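Local coordinates for nitroreductase family protein (Lactobacillus plantarum, PDB 4QLX) that probably uses FMN and NADH to reduce the enone 10-oxo-11-octadecenoate to 10-oxooctadecanoate, a step in the saturation of polyunsaturated fatty acids, at residues A46-F60 against D143-L155. Numbering follows the deposited sequence.
Sequences AATAPSACNLQSWHF and DATIDCSVVGMQL. With FMN (flavin mononucleotide), chain J; KTC (10-oxooctadecanoic acid), chain D.
Asp-147, Val-151 and Ala-46 bury the most surface where the end of helix 36-46, the loop 47-57 and strand 58-60 lie on helix 143-155, part of the long helix 137-161 of the nitroreductase fold, in which both subunits contribute to each FMN site. The Asp-147 carboxylate spans the loop. Asp-147 OD1 accepts from Ala-52 N at 3.0 Å (165°), syn but tilted from the carboxylate plane, and Asp-147 OD2 from Ser-57 N at 3.3 Å, anti and likewise tilted. With an alanine here, both N-H groups would probably lose their acceptor and the loop beside the flavin could shift. That loop sets Ala-52 CB near the flavin and points Cys-53 N at the ketone O2 of 10-oxooctadecanoic acid, 2.7 Å away. One turn on, Val-151 packs against Trp-58, Phe-60 and Ala-46. Val-151 CB makes a CH-pi contact over the six-membered ring of Trp-58, 3.9 Å from the centroid, and the backbone of Gln-56 covers the opposite face. Val-151 CG2, anti to the backbone N, reaches the edge of Phe-60 at CZ (3.8 Å). Ala-46 CB meets Leu-155 CB, and the Ala-46 carbonyl accepts Ala-49 N, closing the type I turn. From the same face of that carbonyl's plane, Gln-154 NE2 donates to Ala-46 O at 3.0 Å, 43° out of the plane; Gln-154 NE2 also donates to Thr-48 OG1 at 3.2 Å, which is also hydrogen-bonded to Glu-45 O.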
ATOM      1  N   ALA A  46       2.053  10.443  -2.895  1.00 12.94           N
ATOM      2  CA  ALA A  46       2.181   9.069  -2.409  1.00 16.89           C
ATOM      3  C   ALA A  46       2.859   8.989  -1.037  1.00 19.20           C
ATOM      4  O   ALA A  46       2.565   8.100  -0.237  1.00 14.97           O
ATOM      5  CB  ALA A  46       2.952   8.226  -3.413  1.00 14.43           C
ATOM      6  N   ALA A  47       3.769   9.920  -0.769  1.00 17.93           N
ATOM      7  CA  ALA A  47       4.593   9.841   0.438  1.00 15.64           C
ATOM      8  C   ALA A  47       3.867  10.412   1.648  1.00 15.94           C
ATOM      9  O   ALA A  47       4.451  10.534   2.734  1.00 14.56           O
ATOM     10  CB  ALA A  47       5.926  10.550   0.230  1.00 16.03           C
ATOM     11  N   THR A  48       2.595  10.759   1.465  1.00 13.11           N
ATOM     12  CA  THR A  48       1.684  10.931   2.599  1.00 15.55           C
ATOM     13  C   THR A  48       1.424   9.581   3.285  1.00 16.79           C
ATOM     14  O   THR A  48       0.872   9.532   4.391  1.00 13.38           O
ATOM     15  CB  THR A  48       0.339  11.567   2.171  1.00 17.21           C
ATOM     16  OG1 THR A  48      -0.328  10.714   1.234  1.00 17.40           O
ATOM     17  CG2 THR A  48       0.569  12.925   1.521  1.00 20.99           C
ATOM     18  N   ALA A  49       1.841   8.488   2.642  1.00 11.35           N
ATOM     19  CA  ALA A  49       1.725   7.140   3.220  1.00 15.28           C
ATOM     20  C   ALA A  49       2.305   7.030   4.648  1.00 15.88           C
ATOM     21  O   ALA A  49       3.210   7.785   5.013  1.00 15.59           O
ATOM     22  CB  ALA A  49       2.422   6.109   2.284  1.00 16.41           C
ATOM     23  N   PRO A  50       1.785   6.081   5.458  1.00 14.43           N
ATOM     24  CA  PRO A  50       2.373   5.806   6.777  1.00 16.94           C
ATOM     25  C   PRO A  50       3.684   5.053   6.613  1.00 15.78           C
ATOM     26  O   PRO A  50       3.969   4.549   5.533  1.00 13.97           O
ATOM     27  CB  PRO A  50       1.325   4.914   7.446  1.00 17.79           C
ATOM     28  CG  PRO A  50       0.781   4.135   6.289  1.00 17.27           C
ATOM     29  CD  PRO A  50       0.676   5.157   5.166  1.00 15.77           C
ATOM     30  N   SER A  51       4.470   4.981   7.678  1.00 14.00           N
ATOM     31  CA  SER A  51       5.751   4.289   7.661  1.00 17.43           C
ATOM     32  C   SER A  51       6.068   3.960   9.112  1.00 19.18           C
ATOM     33  O   SER A  51       5.635   4.687  10.019  1.00 15.63           O
ATOM     34  CB  SER A  51       6.855   5.150   7.019  1.00 17.89           C
ATOM     35  OG  SER A  51       7.106   6.310   7.804  1.00 18.66           O
ATOM     36  N   ALA A  52       6.786   2.867   9.347  1.00 15.39           N
ATOM     37  CA  ALA A  52       7.102   2.491  10.725  1.00 19.70           C
ATOM     38  C   ALA A  52       7.899   3.600  11.396  1.00 19.08           C
ATOM     39  O   ALA A  52       8.896   4.072  10.853  1.00 17.77           O
ATOM     40  CB  ALA A  52       7.871   1.164  10.775  1.00 20.13           C
ATOM     41  N   CYS A  53       7.430   4.023  12.568  1.00 19.20           N
ATOM     42  CA  CYS A  53       8.030   5.123  13.334  1.00 19.81           C
ATOM     43  C   CYS A  53       8.248   6.403  12.526  1.00 19.67           C
ATOM     44  O   CYS A  53       9.147   7.197  12.834  1.00 16.49           O
ATOM     45  CB  CYS A  53       9.353   4.672  13.949  1.00 19.33           C
ATOM     46  SG  CYS A  53       9.136   3.468  15.289  1.00 21.19           S
ATOM     47  N   ASN A  54       7.407   6.598  11.510  1.00 17.85           N
ATOM     48  CA  ASN A  54       7.491   7.742  10.589  1.00 19.98           C
ATOM     49  C   ASN A  54       8.899   7.947  10.024  1.00 18.03           C
ATOM     50  O   ASN A  54       9.285   9.067   9.696  1.00 20.61           O
ATOM     51  CB  ASN A  54       7.004   9.039  11.260  1.00 14.99           C
ATOM     52  CG  ASN A  54       6.609  10.112  10.235  1.00 19.10           C
ATOM     53  OD1 ASN A  54       6.212   9.783   9.112  1.00 18.33           O
ATOM     54  ND2 ASN A  54       6.741  11.385  10.605  1.00 16.85           N
ATOM     55  N   LEU A  55       9.652   6.855   9.888  1.00 18.99           N
ATOM     56  CA  LEU A  55      11.009   6.906   9.337  1.00 20.35           C
ATOM     57  C   LEU A  55      11.012   7.025   7.807  1.00 23.68           C
ATOM     58  O   LEU A  55      12.055   7.313   7.209  1.00 18.36           O
ATOM     59  CB  LEU A  55      11.799   5.666   9.764  1.00 19.86           C
ATOM     60  CG  LEU A  55      12.066   5.578  11.276  1.00 16.88           C
ATOM     61  CD1 LEU A  55      12.822   4.297  11.596  1.00 18.19           C
ATOM     62  CD2 LEU A  55      12.856   6.787  11.724  1.00 20.84           C
ATOM     63  N   GLN A  56       9.853   6.800   7.187  1.00 18.74           N
ATOM     64  CA  GLN A  56       9.683   7.065   5.757  1.00 18.96           C
ATOM     65  C   GLN A  56      10.807   6.414   4.947  1.00 17.20           C
ATOM     66  O   GLN A  56      11.509   7.083   4.183  1.00 17.80           O
ATOM     67  CB  GLN A  56       9.644   8.576   5.516  1.00 17.55           C
ATOM     68  CG  GLN A  56       8.451   9.288   6.133  1.00 16.03           C
ATOM     69  CD  GLN A  56       8.697  10.787   6.284  1.00 21.51           C
ATOM     70  OE1 GLN A  56       8.748  11.520   5.294  1.00 15.00           O
ATOM     71  NE2 GLN A  56       8.867  11.246   7.531  1.00 18.77           N
ATOM     72  N   SER A  57      10.986   5.112   5.155  1.00 14.85           N
ATOM     73  CA  SER A  57      12.217   4.425   4.788  1.00 17.55           C
ATOM     74  C   SER A  57      12.249   4.051   3.303  1.00 17.62           C
ATOM     75  O   SER A  57      12.647   2.937   2.929  1.00 17.88           O
ATOM     76  CB  SER A  57      12.400   3.174   5.664  1.00 19.15           C
ATOM     77  OG  SER A  57      12.438   3.508   7.064  1.00 18.40           O
ATOM     78  N   TRP A  58      11.839   4.998   2.466  1.00 18.01           N
ATOM     79  CA  TRP A  58      11.758   4.765   1.020  1.00 16.92           C
ATOM     80  C   TRP A  58      12.690   5.696   0.266  1.00 20.36           C
ATOM     81  O   TRP A  58      13.039   6.764   0.760  1.00 19.49           O
ATOM     82  CB  TRP A  58      10.326   4.957   0.513  1.00 14.77           C
ATOM     83  CG  TRP A  58       9.589   6.132   1.126  1.00 20.64           C
ATOM     84  CD1 TRP A  58       9.880   7.460   0.966  1.00 18.94           C
ATOM     85  CD2 TRP A  58       8.429   6.077   1.963  1.00 15.91           C
ATOM     86  NE1 TRP A  58       8.978   8.228   1.650  1.00 20.04           N
ATOM     87  CE2 TRP A  58       8.069   7.404   2.270  1.00 18.14           C
ATOM     88  CE3 TRP A  58       7.649   5.032   2.477  1.00 16.64           C
ATOM     89  CZ2 TRP A  58       6.977   7.724   3.082  1.00 17.09           C
ATOM     90  CZ3 TRP A  58       6.557   5.346   3.284  1.00 16.49           C
ATOM     91  CH2 TRP A  58       6.232   6.686   3.574  1.00 15.25           C
ATOM     92  N   HIS A  59      13.096   5.277  -0.926  1.00 19.17           N
ATOM     93  CA  HIS A  59      13.903   6.119  -1.797  1.00 19.65           C
ATOM     94  C   HIS A  59      13.455   5.899  -3.228  1.00 20.99           C
ATOM     95  O   HIS A  59      13.268   4.763  -3.658  1.00 24.36           O
ATOM     96  CB  HIS A  59      15.392   5.806  -1.651  1.00 20.16           C
ATOM     97  CG  HIS A  59      16.276   6.776  -2.372  1.00 25.30           C
ATOM     98  ND1 HIS A  59      16.732   7.939  -1.788  1.00 21.28           N
ATOM     99  CD2 HIS A  59      16.751   6.779  -3.641  1.00 19.83           C
ATOM    100  CE1 HIS A  59      17.466   8.610  -2.660  1.00 25.89           C
ATOM    101  NE2 HIS A  59      17.495   7.928  -3.794  1.00 24.51           N
ATOM    102  N   PHE A  60      13.282   6.988  -3.959  1.00 16.79           N
ATOM    103  CA  PHE A  60      12.722   6.944  -5.301  1.00 17.97           C
ATOM    104  C   PHE A  60      13.775   7.224  -6.377  1.00 19.63           C
ATOM    105  O   PHE A  60      14.544   8.174  -6.267  1.00 18.39           O
ATOM    106  CB  PHE A  60      11.582   7.951  -5.403  1.00 16.11           C
ATOM    107  CG  PHE A  60      10.538   7.795  -4.319  1.00 16.12           C
ATOM    108  CD1 PHE A  60       9.573   6.807  -4.409  1.00 15.62           C
ATOM    109  CD2 PHE A  60      10.538   8.623  -3.207  1.00 18.53           C
ATOM    110  CE1 PHE A  60       8.618   6.652  -3.422  1.00 15.93           C
ATOM    111  CE2 PHE A  60       9.593   8.472  -2.225  1.00 19.33           C
ATOM    112  CZ  PHE A  60       8.623   7.489  -2.336  1.00 16.34           C
ATOM    113  N   ASP A 143      11.582  -4.295   7.398  1.00 23.24           N
ATOM    114  CA  ASP A 143      10.988  -3.023   7.798  1.00 24.81           C
ATOM    115  C   ASP A 143      10.944  -2.043   6.619  1.00 22.08           C
ATOM    116  O   ASP A 143       9.912  -1.429   6.328  1.00 19.38           O
ATOM    117  CB  ASP A 143      11.785  -2.424   8.966  1.00 23.13           C
ATOM    118  CG  ASP A 143      11.292  -1.047   9.390  1.00 28.70           C
ATOM    119  OD1 ASP A 143      11.730  -0.023   8.804  1.00 26.67           O
ATOM    120  OD2 ASP A 143      10.487  -0.986  10.352  1.00 30.92           O
ATOM    121  N   ALA A 144      12.069  -1.890   5.936  1.00 19.71           N
ATOM    122  CA  ALA A 144      12.118  -0.934   4.846  1.00 16.37           C
ATOM    123  C   ALA A 144      11.218  -1.414   3.699  1.00 20.15           C
ATOM    124  O   ALA A 144      10.585  -0.601   3.027  1.00 18.53           O
ATOM    125  CB  ALA A 144      13.555  -0.731   4.376  1.00 21.14           C
ATOM    126  N   THR A 145      11.141  -2.728   3.493  1.00 17.06           N
ATOM    127  CA  THR A 145      10.310  -3.279   2.405  1.00 19.88           C
ATOM    128  C   THR A 145       8.825  -2.956   2.621  1.00 18.50           C
ATOM    129  O   THR A 145       8.111  -2.586   1.681  1.00 18.60           O
ATOM    130  CB  THR A 145      10.505  -4.819   2.251  1.00 19.87           C
ATOM    131  OG1 THR A 145      11.847  -5.105   1.824  1.00 18.74           O
ATOM    132  CG2 THR A 145       9.523  -5.406   1.244  1.00 19.70           C
ATOM    133  N   ILE A 146       8.361  -3.057   3.858  1.00 16.72           N
ATOM    134  CA  ILE A 146       6.977  -2.695   4.147  1.00 18.43           C
ATOM    135  C   ILE A 146       6.674  -1.225   3.824  1.00 17.22           C
ATOM    136  O   ILE A 146       5.695  -0.945   3.150  1.00 16.40           O
ATOM    137  CB  ILE A 146       6.616  -2.961   5.617  1.00 16.62           C
ATOM    138  CG1 ILE A 146       6.761  -4.445   5.942  1.00 22.49           C
ATOM    139  CG2 ILE A 146       5.190  -2.508   5.892  1.00 18.25           C
ATOM    140  CD1 ILE A 146       6.518  -4.775   7.423  1.00 18.91           C
ATOM    141  N   ASP A 147       7.511  -0.297   4.298  1.00 16.45           N
ATOM    142  CA  ASP A 147       7.343   1.130   3.975  1.00 17.59           C
ATOM    143  C   ASP A 147       7.288   1.370   2.445  1.00 14.23           C
ATOM    144  O   ASP A 147       6.477   2.148   1.944  1.00 11.44           O
ATOM    145  CB  ASP A 147       8.484   1.967   4.554  1.00 16.32           C
ATOM    146  CG  ASP A 147       8.474   2.052   6.084  1.00 19.16           C
ATOM    147  OD1 ASP A 147       7.548   1.526   6.748  1.00 17.58           O
ATOM    148  OD2 ASP A 147       9.427   2.663   6.619  1.00 21.00           O
ATOM    149  N   CYS A 148       8.173   0.707   1.716  1.00 16.95           N
ATOM    150  CA  CYS A 148       8.260   0.899   0.268  1.00 15.96           C
ATOM    151  C   CYS A 148       7.031   0.368  -0.448  1.00 16.77           C
ATOM    152  O   CYS A 148       6.654   0.855  -1.511  1.00 16.14           O
ATOM    153  CB  CYS A 148       9.500   0.214  -0.285  1.00 17.88           C
ATOM    154  SG  CYS A 148      11.016   1.082   0.106  1.00 18.75           S
ATOM    155  N   SER A 149       6.422  -0.652   0.137  1.00 17.69           N
ATOM    156  CA  SER A 149       5.244  -1.267  -0.463  1.00 18.56           C
ATOM    157  C   SER A 149       4.012  -0.402  -0.227  1.00 15.86           C
ATOM    158  O   SER A 149       3.167  -0.282  -1.106  1.00 15.19           O
ATOM    159  CB  SER A 149       5.036  -2.685   0.099  1.00 17.37           C
ATOM    160  OG  SER A 149       6.202  -3.480  -0.092  1.00 20.12           O
ATOM    161  N   VAL A 150       3.890   0.211   0.952  1.00 15.32           N
ATOM    162  CA  VAL A 150       2.694   1.023   1.170  1.00 13.64           C
ATOM    163  C   VAL A 150       2.776   2.331   0.393  1.00 15.21           C
ATOM    164  O   VAL A 150       1.742   2.840  -0.055  1.00 12.28           O
ATOM    165  CB  VAL A 150       2.414   1.327   2.672  1.00 13.16           C
ATOM    166  CG1 VAL A 150       2.220   0.024   3.458  1.00 12.22           C
ATOM    167  CG2 VAL A 150       3.516   2.202   3.302  1.00 15.50           C
ATOM    168  N   VAL A 151       3.977   2.890   0.222  1.00 14.91           N
ATOM    169  CA  VAL A 151       4.081   4.108  -0.576  1.00 13.61           C
ATOM    170  C   VAL A 151       3.901   3.746  -2.060  1.00 14.37           C
ATOM    171  O   VAL A 151       3.332   4.524  -2.830  1.00 14.28           O
ATOM    172  CB  VAL A 151       5.425   4.881  -0.326  1.00 16.97           C
ATOM    173  CG1 VAL A 151       6.597   4.227  -1.047  1.00 13.09           C
ATOM    174  CG2 VAL A 151       5.301   6.329  -0.786  1.00 17.14           C
ATOM    175  N   GLY A 152       4.346   2.555  -2.455  1.00 15.43           N
ATOM    176  CA  GLY A 152       4.148   2.096  -3.830  1.00 13.93           C
ATOM    177  C   GLY A 152       2.680   1.922  -4.173  1.00 14.47           C
ATOM    178  O   GLY A 152       2.206   2.307  -5.253  1.00 12.61           O
ATOM    179  N   MET A 153       1.952   1.319  -3.242  1.00 14.18           N
ATOM    180  CA  MET A 153       0.505   1.175  -3.380  1.00 14.20           C
ATOM    181  C   MET A 153      -0.164   2.544  -3.504  1.00 13.49           C
ATOM    182  O   MET A 153      -1.049   2.724  -4.321  1.00 14.61           O
ATOM    183  CB  MET A 153      -0.079   0.403  -2.185  1.00 15.96           C
ATOM    184  CG  MET A 153      -1.589   0.046  -2.343  1.00 14.96           C
ATOM    185  SD  MET A 153      -1.951  -1.065  -3.728  1.00 15.56           S
ATOM    186  CE  MET A 153      -2.846   0.020  -4.843  1.00 12.76           C
ATOM    187  N   GLN A 154       0.257   3.525  -2.708  1.00 14.24           N
ATOM    188  CA  GLN A 154      -0.372   4.835  -2.834  1.00 14.46           C
ATOM    189  C   GLN A 154      -0.019   5.460  -4.183  1.00 16.56           C
ATOM    190  O   GLN A 154      -0.854   6.123  -4.783  1.00 13.82           O
ATOM    191  CB  GLN A 154       0.009   5.765  -1.666  1.00 16.23           C
ATOM    192  CG  GLN A 154      -0.730   5.371  -0.380  1.00 17.05           C
ATOM    193  CD  GLN A 154      -1.156   6.560   0.479  1.00 17.31           C
ATOM    194  OE1 GLN A 154      -2.237   6.548   1.075  1.00 16.83           O
ATOM    195  NE2 GLN A 154      -0.309   7.595   0.542  1.00 15.51           N
ATOM    196  N   LEU A 155       1.191   5.204  -4.679  1.00 14.82           N
ATOM    197  CA  LEU A 155       1.623   5.817  -5.935  1.00 14.64           C
ATOM    198  C   LEU A 155       0.801   5.255  -7.114  1.00 16.97           C
ATOM    199  O   LEU A 155       0.492   5.971  -8.074  1.00 16.26           O
ATOM    200  CB  LEU A 155       3.130   5.600  -6.154  1.00 15.68           C
ATOM    201  CG  LEU A 155       3.767   6.275  -7.383  1.00 20.06           C
ATOM    202  CD1 LEU A 155       3.387   7.751  -7.462  1.00 14.29           C
ATOM    203  CD2 LEU A 155       5.278   6.128  -7.363  1.00 14.99           C
TER
HETATM  204  N1  FMN J 302       2.076   3.003  15.190  1.00 17.86           N
HETATM  205  C2  FMN J 302       2.044   2.572  16.501  1.00 17.04           C
HETATM  206  O2  FMN J 302       1.552   3.295  17.372  1.00 17.82           O
HETATM  207  N3  FMN J 302       2.586   1.353  16.848  1.00 18.51           N
HETATM  208  C4  FMN J 302       3.158   0.546  15.888  1.00 19.71           C
HETATM  209  O4  FMN J 302       3.639  -0.544  16.173  1.00 19.43           O
HETATM  210  C4A FMN J 302       3.175   0.961  14.571  1.00 20.14           C
HETATM  211  N5  FMN J 302       3.738   0.138  13.625  1.00 20.76           N
HETATM  212  C5A FMN J 302       3.753   0.522  12.305  1.00 18.83           C
HETATM  213  C6  FMN J 302       4.311  -0.346  11.368  1.00 16.99           C
HETATM  214  C7  FMN J 302       4.325   0.024  10.034  1.00 20.24           C
HETATM  215  C7M FMN J 302       4.926  -0.882   8.998  1.00 22.36           C
HETATM  216  C8  FMN J 302       3.780   1.238   9.643  1.00 19.69           C
HETATM  217  C8M FMN J 302       3.814   1.602   8.195  1.00 15.95           C
HETATM  218  C9  FMN J 302       3.221   2.110  10.585  1.00 16.57           C
HETATM  219  C9A FMN J 302       3.203   1.748  11.932  1.00 18.83           C
HETATM  220  N10 FMN J 302       2.665   2.604  12.906  1.00 16.29           N
HETATM  221  C10 FMN J 302       2.631   2.192  14.216  1.00 18.41           C
HETATM  222  C1' FMN J 302       2.060   3.934  12.546  1.00 15.72           C
HETATM  223  C2' FMN J 302       3.185   4.969  12.306  1.00 18.17           C
HETATM  224  O2' FMN J 302       3.823   5.345  13.534  1.00 19.34           O
HETATM  225  C3' FMN J 302       2.655   6.180  11.523  1.00 15.90           C
HETATM  226  O3' FMN J 302       2.255   5.748  10.216  1.00 14.61           O
HETATM  227  C4' FMN J 302       3.675   7.304  11.314  1.00 16.86           C
HETATM  228  O4' FMN J 302       4.012   7.928  12.524  1.00 16.85           O
HETATM  229  C5' FMN J 302       3.134   8.368  10.359  1.00 16.62           C
HETATM  230  O5' FMN J 302       1.964   8.922  10.918  1.00 15.83           O
HETATM  231  P   FMN J 302       0.525   8.850  10.168  1.00 19.34           P
HETATM  232  O1P FMN J 302       0.601   9.532   8.822  1.00 16.64           O
HETATM  233  O2P FMN J 302       0.148   7.419   9.948  1.00 16.29           O
HETATM  234  O3P FMN J 302      -0.471   9.547  11.089  1.00 19.48           O
HETATM  235  O1  KTC D 302      -0.367   9.846  19.663  1.00 44.62           O
HETATM  236  C17 KTC D 302       0.623  10.292  20.236  1.00 39.28           C
HETATM  237  O   KTC D 302       0.497  10.836  21.450  1.00 44.05           O
HETATM  238  C16 KTC D 302       1.975  10.217  19.569  1.00 33.32           C
HETATM  239  C15 KTC D 302       1.974   8.993  18.671  1.00 29.85           C
HETATM  240  C14 KTC D 302       3.186   8.135  18.961  1.00 27.32           C
HETATM  241  C13 KTC D 302       4.098   8.158  17.750  1.00 25.19           C
HETATM  242  C12 KTC D 302       4.129   6.788  17.105  1.00 26.03           C
HETATM  243  C11 KTC D 302       5.197   5.929  17.746  1.00 23.62           C
HETATM  244  C10 KTC D 302       5.801   5.043  16.669  1.00 21.50           C
HETATM  245  C9  KTC D 302       5.194   3.651  16.733  1.00 22.16           C
HETATM  246  C8  KTC D 302       5.658   2.902  15.517  1.00 18.28           C
HETATM  247  O2  KTC D 302       5.488   3.392  14.405  1.00 15.53           O
HETATM  248  C7  KTC D 302       6.319   1.557  15.706  1.00 20.08           C
HETATM  249  C6  KTC D 302       6.568   0.920  14.353  1.00 21.62           C
HETATM  250  C5  KTC D 302       6.767  -0.582  14.478  1.00 22.23           C
HETATM  251  C4  KTC D 302       8.250  -0.914  14.542  1.00 25.43           C
HETATM  252  C3  KTC D 302       8.473  -2.418  14.691  1.00 26.23           C
HETATM  253  C2  KTC D 302       9.890  -2.690  15.187  1.00 35.70           C
HETATM  254  C1  KTC D 302      10.893  -1.809  14.447  1.00 37.46           C
HETATM  255  C   KTC D 302      12.329  -2.123  14.813  1.00 35.90           C
HETATM  256  O   HOH W   1      10.454   2.225   8.871  1.00 25.48           O